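PDB 4FAJ: PrgZ from Enterococcus faecalis, which binds peptide pheromone as a membrane-anchored extracellular substrate-binding protein and probably serves peptide uptake across the membrane. Local coordinates for residues Trp146-Val149 / Lys153-Ser156; Ile255-Glu260 / Lys265-Asp270; Val277-Thr282 / Gly299-Gln304. All coordinates share one frame; numbering follows the deposited sequence.

How the contacts relate
None of the three contacts touches another. Contact 1 is about 31 Å from contact 2 and about 40 Å from contact 3, centre to centre. All three are partly buried and mix buried residues with more open ones. Contact 1 joins the end of helix 139-150 to the loop that follows it, away from the annotated sites. Contact 2 closes the loop between two neighbouring strands, and contact 3 joins helix 280-288 to helix 299-305. The chemistry differs accordingly. Contact 1 rests on one hydroxyl-to-carbonyl bond. Contact 2 uses a lysine on backbone oxygens, with a zinc ion at its margin. In contact 3 a zinc ion itself bridges the two segments.

Contact 1. Residues Trp146-Val149 / Lys153-Ser156; sequences WQRV and KTVS
The flat peptide carbonyl of Arg148 is met at its oxygen, in the carbonyl plane, by the hydroxyl of Thr154. Thr154 OG1 donates to Arg148 O over a short 2.5 Å, with a C=O...donor angle of 149°. The threonine places OG1 beside its own backbone N, anti to the carbonyl carbon (chi1 -55°). Its methyl CG2 lies 3.5 Å from the same Arg148 O. The Arg148 side chain crosses Thr154 at about a right angle, with CG 4.0 Å from Thr154 OG1. From there it runs on extended, and its guanidinium forms a salt bridge with Asp74.

Next along the helix, Val149 meets Ser156. Ser156 CB sits 3.4 Å from Val149 O, and Ser156 OG lies 3.6 Å from the methyl Val149 CG1. This is van der Waals contact. The serine hydroxyl has its polar partners in Ala76 O and Asn158 N. Trp146, on the same helix turn, meets Tyr211 and Phe162 edge-to-face.

The arrangement ties the last turn of helix 139-150 to the loop that leaves it. Carbonyls run short of backbone N-H partners at a helix C-terminus, and here a side-chain hydroxyl supplies a donor to one of them.

Contact 2. Residues Ile255-Glu260 / Lys265-Asp270; sequences ISKNKE and KDVSMD. With ZN (zinc ion), chain E.
The ammonium group of Lys257 is gripped by two backbone oxygens, Val267 O and Gln264 O. Lys257 NZ donates to Val267 O over 2.9 Å, tilted 16° from the carbonyl plane. The lysine chain is extended beyond CG and lies along the loop. It slides past Val267 in the opposite direction, with Lys257 CG 4.0 Å from Val267 CG1. At the near end of the lysine, Lys257 N donates to Asp270 O over 3.0 Å. That donor comes from above the carbonyl plane. The same Asp270 O has a CA-H...O contact of 3.4 Å from Ser256 CA.

The two segments belong to a beta-hairpin with a long loop, between the neighbouring antiparallel strands 252-257 and 271-276. Within the loop, Asn258 OD1 accepts from Glu260 N at 2.9 Å, an Asx turn. Val267 and Met269 pack on Phe239 of strand 239-243, which lies beside strand 252-257 in the sheet. Met269 O is buried 3.4 Å from Lys257 CB and has no polar partner in the model.

Asp266 holds a zinc ion. Asp266 OD2 binds the metal at 2.0 Å and also accepts from Lys559. Asp263 supplies a second carboxylate to the same zinc ion.

Contact 3. Residues Val277-Thr282 / Gly299-Gln304; sequences VKEINT and GEYAKQ. With ZN (zinc ion), chain F.
Ile280 and Tyr301 stand near the N-terminal ends of two helices, 280-288 and 299-305, with their CA atoms 7.4 Å apart. The Tyr301 side chain reaches across. Its ring lies beside the residues that begin the first helix.

Ile280 packs over one face of the ring. Ile280 CB is 4.0 Å from the Tyr301 ring centroid, a CH-pi contact displaced toward the rim. The branch methyl Ile280 CG2 touches Tyr301 CD2 at 3.5 Å. This methyl is anti to the backbone N, which turns it onto the tyrosine. Ile280 also packs on an apolar side chain of the bound peptide, and Phe422 of helix 421-437 touches both Ile280 and Tyr301. Farther out, Asn281 CB lies 3.6 Å from Tyr301 OH.

The phenol end joins a zinc site. Tyr301 OH and Glu279 OE2 each bind the zinc ion at 2.0 Å, and Glu421 is the third protein ligand. The Glu279 chain bends at chi2 (52°), and its carboxylate plane stands 67° from the Tyr301 ring. Glu279 is also the N-cap of helix 280-288. Its OE2 accepts from Asn281 N over 3.1 Å on the anti side, 29° out of the carboxylate plane, so one oxygen serves both metal and helix end. Glu421 binds the metal through OE2, and its OE1 accepts from Ile280 N.

Two carboxylates and a phenol thus share one metal beside a helix N-terminus. The zinc ion and the helix N-H groups would be expected to offset the carboxylate charge. Coordination probably also lowers the phenol's hold on its proton.

Contact 1. Residues Trp146-Val149 / Lys153-Ser156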
loop_
_atom_site.group_PDB
_atom_site.type_symbol
_atom_site.label_atom_id
_atom_site.label_comp_id
_atom_site.label_asym_id
_atom_site.label_seq_id
_atom_site.Cartn_x
_atom_site.Cartn_y
_atom_site.Cartn_z
ATOM N N TRP A 146 -15.108 7.369 -10.721
ATOM C CA TRP A 146 -15.044 5.910 -10.683
ATOM C C TRP A 146 -15.094 5.293 -12.080
ATOM O O TRP A 146 -14.425 4.291 -12.341
ATOM C CB TRP A 146 -16.163 5.342 -9.813
ATOM C CG TRP A 146 -16.109 5.806 -8.377
ATOM C CD1 TRP A 146 -15.106 6.509 -7.766
ATOM C CD2 TRP A 146 -17.101 5.580 -7.372
ATOM N NE1 TRP A 146 -15.432 6.751 -6.453
ATOM C CE2 TRP A 146 -16.640 6.177 -6.183
ATOM C CE3 TRP A 146 -18.331 4.921 -7.361
ATOM C CZ2 TRP A 146 -17.373 6.151 -4.997
ATOM C CZ3 TRP A 146 -19.064 4.895 -6.166
ATOM C CH2 TRP A 146 -18.572 5.504 -5.006
ATOM N N GLN A 147 -15.887 5.875 -12.967
ATOM C CA GLN A 147 -15.868 5.466 -14.371
ATOM C C GLN A 147 -14.448 5.586 -14.939
ATOM O O GLN A 147 -13.980 4.735 -15.702
ATOM C CB GLN A 147 -16.859 6.290 -15.202
ATOM C CG GLN A 147 -18.301 5.813 -15.086
ATOM C CD GLN A 147 -19.282 6.572 -15.973
ATOM O OE1 GLN A 147 -20.502 6.485 -15.781
ATOM N NE2 GLN A 147 -18.762 7.302 -16.948
ATOM N N ARG A 148 -13.759 6.639 -14.530
ATOM C CA ARG A 148 -12.411 6.917 -14.990
ATOM C C ARG A 148 -11.399 5.863 -14.504
ATOM O O ARG A 148 -10.472 5.514 -15.230
ATOM C CB ARG A 148 -12.044 8.321 -14.505
ATOM C CG ARG A 148 -10.717 8.849 -14.899
ATOM C CD ARG A 148 -10.617 10.264 -14.389
ATOM N NE ARG A 148 -9.272 10.769 -14.534
ATOM C CZ ARG A 148 -8.382 10.885 -13.557
ATOM N NH1 ARG A 148 -8.676 10.561 -12.298
ATOM N NH2 ARG A 148 -7.189 11.370 -13.850
ATOM N N VAL A 149 -11.582 5.349 -13.285
ATOM C CA VAL A 149 -10.697 4.305 -12.761
ATOM C C VAL A 149 -10.843 2.990 -13.539
ATOM O O VAL A 149 -9.845 2.352 -13.864
ATOM C CB VAL A 149 -10.934 4.033 -11.249
ATOM C CG1 VAL A 149 -10.056 2.882 -10.764
ATOM C CG2 VAL A 149 -10.654 5.284 -10.435
ATOM N N LYS A 153 -8.673 2.678 -20.837
ATOM C CA LYS A 153 -7.834 3.772 -21.343
ATOM C C LYS A 153 -7.019 4.462 -20.259
ATOM O O LYS A 153 -5.950 4.989 -20.537
ATOM C CB LYS A 153 -8.682 4.820 -22.076
ATOM C CG LYS A 153 -9.120 4.402 -23.475
ATOM C CD LYS A 153 -10.134 5.383 -24.074
ATOM C CE LYS A 153 -10.284 5.200 -25.590
ATOM N NZ LYS A 153 -10.441 3.761 -25.981
ATOM N N THR A 154 -7.530 4.470 -19.030
ATOM C CA THR A 154 -6.814 5.055 -17.900
ATOM C C THR A 154 -5.626 4.199 -17.448
ATOM O O THR A 154 -4.662 4.723 -16.890
ATOM C CB THR A 154 -7.771 5.275 -16.700
ATOM O OG1 THR A 154 -8.892 6.062 -17.126
ATOM C CG2 THR A 154 -7.062 5.974 -15.543
ATOM N N VAL A 155 -5.703 2.889 -17.682
ATOM C CA VAL A 155 -4.676 1.942 -17.246
ATOM C C VAL A 155 -4.372 2.098 -15.751
ATOM O O VAL A 155 -3.214 2.159 -15.323
ATOM C CB VAL A 155 -3.376 2.085 -18.083
ATOM C CG1 VAL A 155 -2.487 0.865 -17.886
ATOM C CG2 VAL A 155 -3.708 2.260 -19.559
ATOM N N SER A 156 -5.431 2.159 -14.950
ATOM C CA SER A 156 -5.276 2.387 -13.522
ATOM C C SER A 156 -4.750 1.147 -12.830
ATOM O O SER A 156 -5.305 0.063 -13.005
ATOM C CB SER A 156 -6.611 2.777 -12.886
ATOM O OG SER A 156 -6.492 2.861 -11.484
#

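Contact 2. Residues Ile255-Glu260 / Lys265-Asp270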
loop_
_atom_site.group_PDB
_atom_site.type_symbol
_atom_site.label_atom_id
_atom_site.label_comp_id
_atom_site.label_asym_id
_atom_site.label_seq_id
_atom_site.Cartn_x
_atom_site.Cartn_y
_atom_site.Cartn_z
ATOM N N ILE A 255 2.128 21.333 2.939
ATOM C CA ILE A 255 0.674 21.445 2.850
ATOM C C ILE A 255 0.222 22.479 3.871
ATOM O O ILE A 255 0.860 22.655 4.907
ATOM C CB ILE A 255 -0.054 20.075 3.063
ATOM C CG1 ILE A 255 0.068 19.604 4.525
ATOM C CG2 ILE A 255 0.511 19.029 2.092
ATOM C CD1 ILE A 255 -0.491 18.173 4.814
ATOM N N SER A 256 -0.881 23.162 3.568
ATOM C CA SER A 256 -1.357 24.266 4.394
ATOM C C SER A 256 -2.862 24.136 4.611
ATOM O O SER A 256 -3.573 23.617 3.751
ATOM C CB SER A 256 -1.046 25.597 3.708
ATOM O OG SER A 256 0.348 25.751 3.511
ATOM N N LYS A 257 -3.353 24.631 5.740
ATOM C CA LYS A 257 -4.768 24.497 6.058
ATOM C C LYS A 257 -5.666 25.008 4.927
ATOM O O LYS A 257 -5.480 26.112 4.431
ATOM C CB LYS A 257 -5.121 25.224 7.360
ATOM C CG LYS A 257 -6.600 25.082 7.725
ATOM C CD LYS A 257 -6.917 25.675 9.094
ATOM C CE LYS A 257 -8.414 25.906 9.246
ATOM N NZ LYS A 257 -8.845 25.988 10.672
ATOM N N ASN A 258 -6.633 24.177 4.541
ATOM C CA ASN A 258 -7.637 24.501 3.530
ATOM C C ASN A 258 -8.858 25.142 4.195
ATOM O O ASN A 258 -9.685 24.451 4.785
ATOM C CB ASN A 258 -8.066 23.219 2.802
ATOM C CG ASN A 258 -9.183 23.444 1.798
ATOM O OD1 ASN A 258 -9.572 24.580 1.501
ATOM N ND2 ASN A 258 -9.686 22.354 1.245
ATOM N N LYS A 259 -8.964 26.461 4.079
ATOM C CA LYS A 259 -10.046 27.204 4.722
ATOM C C LYS A 259 -11.417 26.927 4.099
ATOM O O LYS A 259 -12.431 27.236 4.715
ATOM C CB LYS A 259 -9.749 28.707 4.721
ATOM C CG LYS A 259 -8.609 29.090 5.663
ATOM C CD LYS A 259 -8.857 30.442 6.325
ATOM C CE LYS A 259 -7.897 30.690 7.488
ATOM N NZ LYS A 259 -6.531 31.068 7.021
ATOM N N GLU A 260 -11.443 26.322 2.910
ATOM C CA GLU A 260 -12.700 25.940 2.250
ATOM C C GLU A 260 -13.155 24.515 2.599
ATOM O O GLU A 260 -14.190 24.058 2.115
ATOM C CB GLU A 260 -12.556 26.065 0.725
ATOM C CG GLU A 260 -12.406 27.489 0.229
ATOM C CD GLU A 260 -13.668 28.325 0.429
ATOM O OE1 GLU A 260 -14.797 27.804 0.228
ATOM O OE2 GLU A 260 -13.524 29.514 0.774
ATOM N N LYS A 265 -13.076 23.796 10.971
ATOM C CA LYS A 265 -13.113 24.121 12.406
ATOM C C LYS A 265 -12.326 23.132 13.297
ATOM O O LYS A 265 -11.871 23.501 14.381
ATOM C CB LYS A 265 -14.562 24.244 12.898
ATOM C CG LYS A 265 -15.256 22.911 13.179
ATOM C CD LYS A 265 -16.684 23.115 13.701
ATOM C CE LYS A 265 -17.399 21.784 13.895
ATOM N NZ LYS A 265 -17.534 21.037 12.615
ATOM N N ASP A 266 -12.167 21.892 12.840
ATOM C CA ASP A 266 -11.399 20.870 13.574
ATOM C C ASP A 266 -9.885 20.891 13.321
ATOM O O ASP A 266 -9.133 20.169 13.983
ATOM C CB ASP A 266 -11.913 19.474 13.200
ATOM C CG ASP A 266 -13.180 19.088 13.933
ATOM O OD1 ASP A 266 -13.768 19.920 14.653
ATOM O OD2 ASP A 266 -13.594 17.923 13.772
ATOM N N VAL A 267 -9.438 21.689 12.353
ATOM C CA VAL A 267 -8.052 21.693 11.924
ATOM C C VAL A 267 -7.267 22.824 12.594
ATOM O O VAL A 267 -7.606 23.997 12.431
ATOM C CB VAL A 267 -7.973 21.813 10.377
ATOM C CG1 VAL A 267 -6.528 21.703 9.884
ATOM C CG2 VAL A 267 -8.815 20.721 9.741
ATOM N N SER A 268 -6.220 22.471 13.337
ATOM C CA SER A 268 -5.384 23.475 14.032
ATOM C C SER A 268 -4.114 23.847 13.286
ATOM O O SER A 268 -3.636 24.955 13.429
ATOM C CB SER A 268 -4.982 22.991 15.423
ATOM O OG SER A 268 -6.114 22.646 16.195
ATOM N N MET A 269 -3.533 22.915 12.529
ATOM C CA MET A 269 -2.243 23.180 11.912
ATOM C C MET A 269 -2.364 24.203 10.784
ATOM O O MET A 269 -3.250 24.102 9.940
ATOM C CB MET A 269 -1.612 21.886 11.380
ATOM C CG MET A 269 -1.298 20.860 12.461
ATOM S SD MET A 269 -0.038 21.390 13.637
ATOM C CE MET A 269 1.449 21.359 12.637
ATOM N N ASP A 270 -1.461 25.182 10.786
ATOM C CA ASP A 270 -1.367 26.177 9.718
ATOM C C ASP A 270 -0.662 25.574 8.515
ATOM O O ASP A 270 -1.068 25.771 7.374
ATOM C CB ASP A 270 -0.569 27.390 10.182
ATOM C CG ASP A 270 -1.254 28.164 11.310
ATOM O OD1 ASP A 270 -2.488 28.064 11.486
ATOM O OD2 ASP A 270 -0.533 28.886 12.026
HETATM ZN ZN ZN E . -15.175 17.294 12.801
#

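Contact 3. Residues Val277-Thr282 / Gly299-Gln304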
loop_
_atom_site.group_PDB
_atom_site.type_symbol
_atom_site.label_atom_id
_atom_site.label_comp_id
_atom_site.label_asym_id
_atom_site.label_seq_id
_atom_site.Cartn_x
_atom_site.Cartn_y
_atom_site.Cartn_z
ATOM N N VAL A 277 13.677 11.268 4.117
ATOM C CA VAL A 277 14.845 10.790 4.858
ATOM C C VAL A 277 15.248 9.411 4.337
ATOM O O VAL A 277 14.478 8.454 4.426
ATOM C CB VAL A 277 14.578 10.752 6.374
ATOM C CG1 VAL A 277 15.781 10.140 7.146
ATOM C CG2 VAL A 277 14.297 12.154 6.876
ATOM N N LYS A 278 16.439 9.332 3.752
ATOM C CA LYS A 278 16.965 8.075 3.233
ATOM C C LYS A 278 18.084 7.536 4.124
ATOM O O LYS A 278 18.344 6.326 4.133
ATOM C CB LYS A 278 17.522 8.278 1.829
ATOM C CG LYS A 278 16.557 8.893 0.799
ATOM C CD LYS A 278 16.088 7.879 -0.260
ATOM C CE LYS A 278 16.218 8.419 -1.681
ATOM N NZ LYS A 278 17.463 7.972 -2.350
ATOM N N GLU A 279 18.747 8.431 4.857
ATOM C CA GLU A 279 19.865 8.078 5.740
ATOM C C GLU A 279 19.491 8.398 7.184
ATOM O O GLU A 279 19.297 9.561 7.541
ATOM C CB GLU A 279 21.132 8.834 5.334
ATOM C CG GLU A 279 22.298 8.722 6.345
ATOM C CD GLU A 279 22.626 7.301 6.718
ATOM O OE1 GLU A 279 22.769 6.462 5.805
ATOM O OE2 GLU A 279 22.748 7.000 7.933
ATOM N N ILE A 280 19.390 7.356 8.000
ATOM C CA ILE A 280 18.841 7.466 9.364
ATOM C C ILE A 280 19.689 8.348 10.290
ATOM O O ILE A 280 19.148 9.082 11.127
ATOM C CB ILE A 280 18.655 6.059 9.998
ATOM C CG1 ILE A 280 17.738 5.185 9.130
ATOM C CG2 ILE A 280 18.136 6.164 11.431
ATOM C CD1 ILE A 280 16.451 5.832 8.674
ATOM N N ASN A 281 21.009 8.284 10.140
ATOM C CA ASN A 281 21.909 9.136 10.926
ATOM C C ASN A 281 21.584 10.617 10.736
ATOM O O ASN A 281 21.629 11.390 11.681
ATOM C CB ASN A 281 23.356 8.871 10.538
ATOM C CG ASN A 281 24.329 9.614 11.409
ATOM O OD1 ASN A 281 24.465 9.312 12.589
ATOM N ND2 ASN A 281 25.018 10.602 10.831
ATOM N N THR A 282 21.258 11.001 9.507
ATOM C CA THR A 282 20.954 12.395 9.202
ATOM C C THR A 282 19.613 12.809 9.821
ATOM O O THR A 282 19.501 13.884 10.373
ATOM C CB THR A 282 20.908 12.642 7.686
ATOM O OG1 THR A 282 22.132 12.190 7.090
ATOM C CG2 THR A 282 20.724 14.109 7.405
ATOM N N GLY A 299 17.763 -0.763 12.904
ATOM C CA GLY A 299 19.105 -1.285 13.204
ATOM C C GLY A 299 19.760 -0.688 14.434
ATOM O O GLY A 299 19.119 -0.502 15.463
ATOM N N GLU A 300 21.053 -0.390 14.328
ATOM C CA GLU A 300 21.807 0.149 15.451
ATOM C C GLU A 300 21.204 1.456 15.990
ATOM O O GLU A 300 21.284 1.718 17.187
ATOM C CB GLU A 300 23.269 0.333 15.050
ATOM C CG GLU A 300 24.184 0.951 16.103
ATOM C CD GLU A 300 24.403 0.081 17.343
ATOM O OE1 GLU A 300 24.055 -1.131 17.326
ATOM O OE2 GLU A 300 24.940 0.625 18.338
ATOM N N TYR A 301 20.590 2.257 15.123
ATOM C CA TYR A 301 19.976 3.517 15.550
ATOM C C TYR A 301 18.773 3.234 16.456
ATOM O O TYR A 301 18.590 3.889 17.476
ATOM C CB TYR A 301 19.530 4.350 14.343
ATOM C CG TYR A 301 20.605 4.576 13.303
ATOM C CD1 TYR A 301 21.608 5.525 13.508
ATOM C CD2 TYR A 301 20.622 3.852 12.116
ATOM C CE1 TYR A 301 22.607 5.750 12.550
ATOM C CE2 TYR A 301 21.640 4.058 11.151
ATOM C CZ TYR A 301 22.614 5.013 11.379
ATOM O OH TYR A 301 23.593 5.249 10.433
ATOM N N ALA A 302 17.945 2.277 16.061
ATOM C CA ALA A 302 16.798 1.868 16.888
ATOM C C ALA A 302 17.278 1.276 18.213
ATOM O O ALA A 302 16.736 1.592 19.270
ATOM C CB ALA A 302 15.946 0.874 16.143
ATOM N N LYS A 303 18.292 0.413 18.146
ATOM C CA LYS A 303 18.919 -0.164 19.344
ATOM C C LYS A 303 19.317 0.913 20.364
ATOM O O LYS A 303 19.034 0.786 21.562
ATOM C CB LYS A 303 20.146 -0.996 18.945
ATOM C CG LYS A 303 20.666 -1.927 20.045
ATOM C CD LYS A 303 21.587 -2.990 19.474
ATOM C CE LYS A 303 21.594 -4.263 20.320
ATOM N NZ LYS A 303 22.311 -4.075 21.601
ATOM N N GLN A 304 19.951 1.985 19.899
ATOM C CA GLN A 304 20.402 3.038 20.810
ATOM C C GLN A 304 19.271 3.942 21.342
ATOM O O GLN A 304 19.373 4.456 22.458
ATOM C CB GLN A 304 21.501 3.877 20.151
ATOM C CG GLN A 304 22.776 3.096 19.852
ATOM C CD GLN A 304 23.286 2.301 21.048
ATOM O OE1 GLN A 304 22.982 2.615 22.196
ATOM N NE2 GLN A 304 24.071 1.265 20.777
HETATM ZN ZN ZN F . 23.384 5.183 8.447
#